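Local structure of 3-hydroxyacyl-CoA dehydrogenase (Archaeoglobus fulgidus, 1ZEJ) at residues L139-I144 with S174-F179. The protein probably catalyses the NAD-dependent oxidation of a hydroxyl group, as a homodimeric member of the 3-hydroxyacyl-CoA dehydrogenase family. Sequence-based numbering, arbitrary orientation.
Sequences LVEIVI and SLVNRF
E141 reaches from the strand 139-144 to the N-terminal end of the helix 175-193, where both its carboxylate oxygens find donors. The hydroxyl of S174 donates a hydrogen bond to OE1, with S174 OG 2.5 Å from E141 OE1 and on the syn side, that of the other oxygen. The backbone N of V176 donates to E141 OE2 across 2.9 Å; this bond is nearly straight (168°), though the amide sits 22° out of the carboxylate plane. With CD anti to CA (chi2 179°), the glutamate spans the gap without bending back, and its two acceptor oxygens can take the serine hydroxyl and the V176 N-H separately. S174, the N-cap, has a second task that a small hydroxyl can perform: its OG accepts from N177 N at 3.0 Å.

The strand belongs to the Rossmann-type NAD-binding domain and the helix to the C-terminal domain, making this a buried joint between the two. E141 OE1 is also hydrogen-bonded to ND1 of H129, predicted to be important for catalysis; this is consistent with the His-Glu pair of 3-hydroxyacyl-CoA dehydrogenases, in which the glutamate orients the histidine.

Apolar packing adds to the contact. L139 CD2 meets V176 CG2 at 3.6 Å, the two side chains running antiparallel as they pass, and V176 CG2 also lies 3.3 Å from E141 OE2. V143, branched and compact, brings CG1 to 4.1 Å from S174 N.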
loop_
_atom_site.group_PDB
_atom_site.type_symbol
_atom_site.label_atom_id
_atom_site.label_comp_id
_atom_site.label_asym_id
_atom_site.label_seq_id
_atom_site.Cartn_x
_atom_site.Cartn_y
_atom_site.Cartn_z
ATOM N N LEU A 139 -9.825 10.271 4.972
ATOM C CA LEU A 139 -9.833 10.572 3.542
ATOM C C LEU A 139 -11.240 10.649 2.966
ATOM O O LEU A 139 -12.098 9.797 3.253
ATOM C CB LEU A 139 -8.962 9.571 2.748
ATOM C CG LEU A 139 -8.890 9.879 1.255
ATOM C CD1 LEU A 139 -7.912 11.046 0.971
ATOM C CD2 LEU A 139 -8.467 8.706 0.495
ATOM N N VAL A 140 -11.491 11.706 2.202
ATOM C CA VAL A 140 -12.673 11.767 1.362
ATOM C C VAL A 140 -12.194 12.192 -0.014
ATOM O O VAL A 140 -11.435 13.150 -0.148
ATOM C CB VAL A 140 -13.742 12.729 1.889
ATOM C CG1 VAL A 140 -14.965 12.695 1.023
ATOM C CG2 VAL A 140 -14.105 12.374 3.286
ATOM N N GLU A 141 -12.615 11.458 -1.022
ATOM C CA GLU A 141 -12.320 11.796 -2.411
ATOM C C GLU A 141 -13.501 12.509 -3.036
ATOM O O GLU A 141 -14.640 12.087 -2.863
ATOM C CB GLU A 141 -12.053 10.563 -3.229
ATOM C CG GLU A 141 -10.737 9.884 -2.922
ATOM C CD GLU A 141 -10.555 8.629 -3.764
ATOM O OE1 GLU A 141 -11.570 7.879 -3.925
ATOM O OE2 GLU A 141 -9.421 8.406 -4.300
ATOM N N ILE A 142 -13.234 13.599 -3.730
ATOM C CA ILE A 142 -14.247 14.201 -4.592
ATOM C C ILE A 142 -13.974 13.708 -5.978
ATOM O O ILE A 142 -12.840 13.856 -6.452
ATOM C CB ILE A 142 -14.148 15.719 -4.555
ATOM C CG1 ILE A 142 -14.512 16.214 -3.137
ATOM C CG2 ILE A 142 -14.992 16.352 -5.677
ATOM C CD1 ILE A 142 -14.308 17.663 -2.911
ATOM N N VAL A 143 -14.993 13.150 -6.632
ATOM C CA VAL A 143 -14.818 12.582 -7.950
ATOM C C VAL A 143 -15.704 13.392 -8.887
ATOM O O VAL A 143 -16.920 13.350 -8.780
ATOM C CB VAL A 143 -15.178 11.107 -7.968
ATOM C CG1 VAL A 143 -14.872 10.495 -9.341
ATOM C CG2 VAL A 143 -14.411 10.350 -6.891
ATOM N N ILE A 144 -15.078 14.143 -9.775
ATOM C CA ILE A 144 -15.809 15.033 -10.641
ATOM C C ILE A 144 -16.148 14.419 -12.007
ATOM O O ILE A 144 -15.430 13.578 -12.549
ATOM C CB ILE A 144 -15.127 16.405 -10.755
ATOM C CG1 ILE A 144 -13.843 16.368 -11.569
ATOM C CG2 ILE A 144 -14.849 16.966 -9.342
ATOM C CD1 ILE A 144 -13.442 17.716 -12.044
ATOM N N SER A 174 -12.311 7.310 -8.896
ATOM C CA SER A 174 -11.583 7.275 -7.633
ATOM C C SER A 174 -10.129 6.766 -7.755
ATOM O O SER A 174 -9.886 5.677 -8.307
ATOM C CB SER A 174 -12.332 6.363 -6.645
ATOM O OG SER A 174 -11.517 5.978 -5.563
ATOM N N LEU A 175 -9.189 7.494 -7.149
ATOM C CA LEU A 175 -7.783 7.084 -7.106
ATOM C C LEU A 175 -7.574 5.898 -6.194
ATOM O O LEU A 175 -6.830 4.975 -6.500
ATOM C CB LEU A 175 -6.883 8.247 -6.652
ATOM C CG LEU A 175 -6.906 9.546 -7.481
ATOM C CD1 LEU A 175 -5.826 10.496 -6.960
ATOM C CD2 LEU A 175 -6.686 9.314 -8.949
ATOM N N VAL A 176 -8.271 5.892 -5.059
ATOM C CA VAL A 176 -8.293 4.752 -4.183
ATOM C C VAL A 176 -8.765 3.492 -4.882
ATOM O O VAL A 176 -8.133 2.465 -4.724
ATOM C CB VAL A 176 -9.210 5.013 -2.929
ATOM C CG1 VAL A 176 -9.401 3.725 -2.144
ATOM C CG2 VAL A 176 -8.608 6.120 -2.075
ATOM N N ASN A 177 -9.859 3.535 -5.637
ATOM C CA ASN A 177 -10.379 2.351 -6.355
ATOM C C ASN A 177 -9.320 1.904 -7.366
ATOM O O ASN A 177 -9.066 0.712 -7.562
ATOM C CB ASN A 177 -11.703 2.664 -7.049
ATOM C CG ASN A 177 -12.905 2.671 -6.076
ATOM O OD1 ASN A 177 -12.755 2.379 -4.898
ATOM N ND2 ASN A 177 -14.080 3.039 -6.591
ATOM N N ARG A 178 -8.658 2.882 -7.999
ATOM C CA ARG A 178 -7.658 2.559 -9.040
ATOM C C ARG A 178 -6.493 1.820 -8.420
ATOM O O ARG A 178 -6.042 0.826 -8.961
ATOM C CB ARG A 178 -7.199 3.849 -9.745
ATOM C CG ARG A 178 -8.258 4.366 -10.734
ATOM C CD ARG A 178 -7.803 5.690 -11.358
ATOM N NE ARG A 178 -6.621 5.499 -12.194
ATOM C CZ ARG A 178 -6.135 6.455 -12.961
ATOM N NH1 ARG A 178 -6.724 7.645 -12.979
ATOM N NH2 ARG A 178 -5.083 6.221 -13.706
ATOM N N PHE A 179 -5.981 2.331 -7.297
ATOM C CA PHE A 179 -4.867 1.691 -6.610
ATOM C C PHE A 179 -5.260 0.324 -6.048
ATOM O O PHE A 179 -4.497 -0.599 -6.152
ATOM C CB PHE A 179 -4.276 2.540 -5.491
ATOM C CG PHE A 179 -3.297 3.567 -5.965
ATOM C CD1 PHE A 179 -2.178 3.192 -6.692
ATOM C CD2 PHE A 179 -3.527 4.918 -5.715
ATOM C CE1 PHE A 179 -1.290 4.135 -7.107
ATOM C CE2 PHE A 179 -2.626 5.850 -6.134
ATOM C CZ PHE A 179 -1.519 5.471 -6.822
#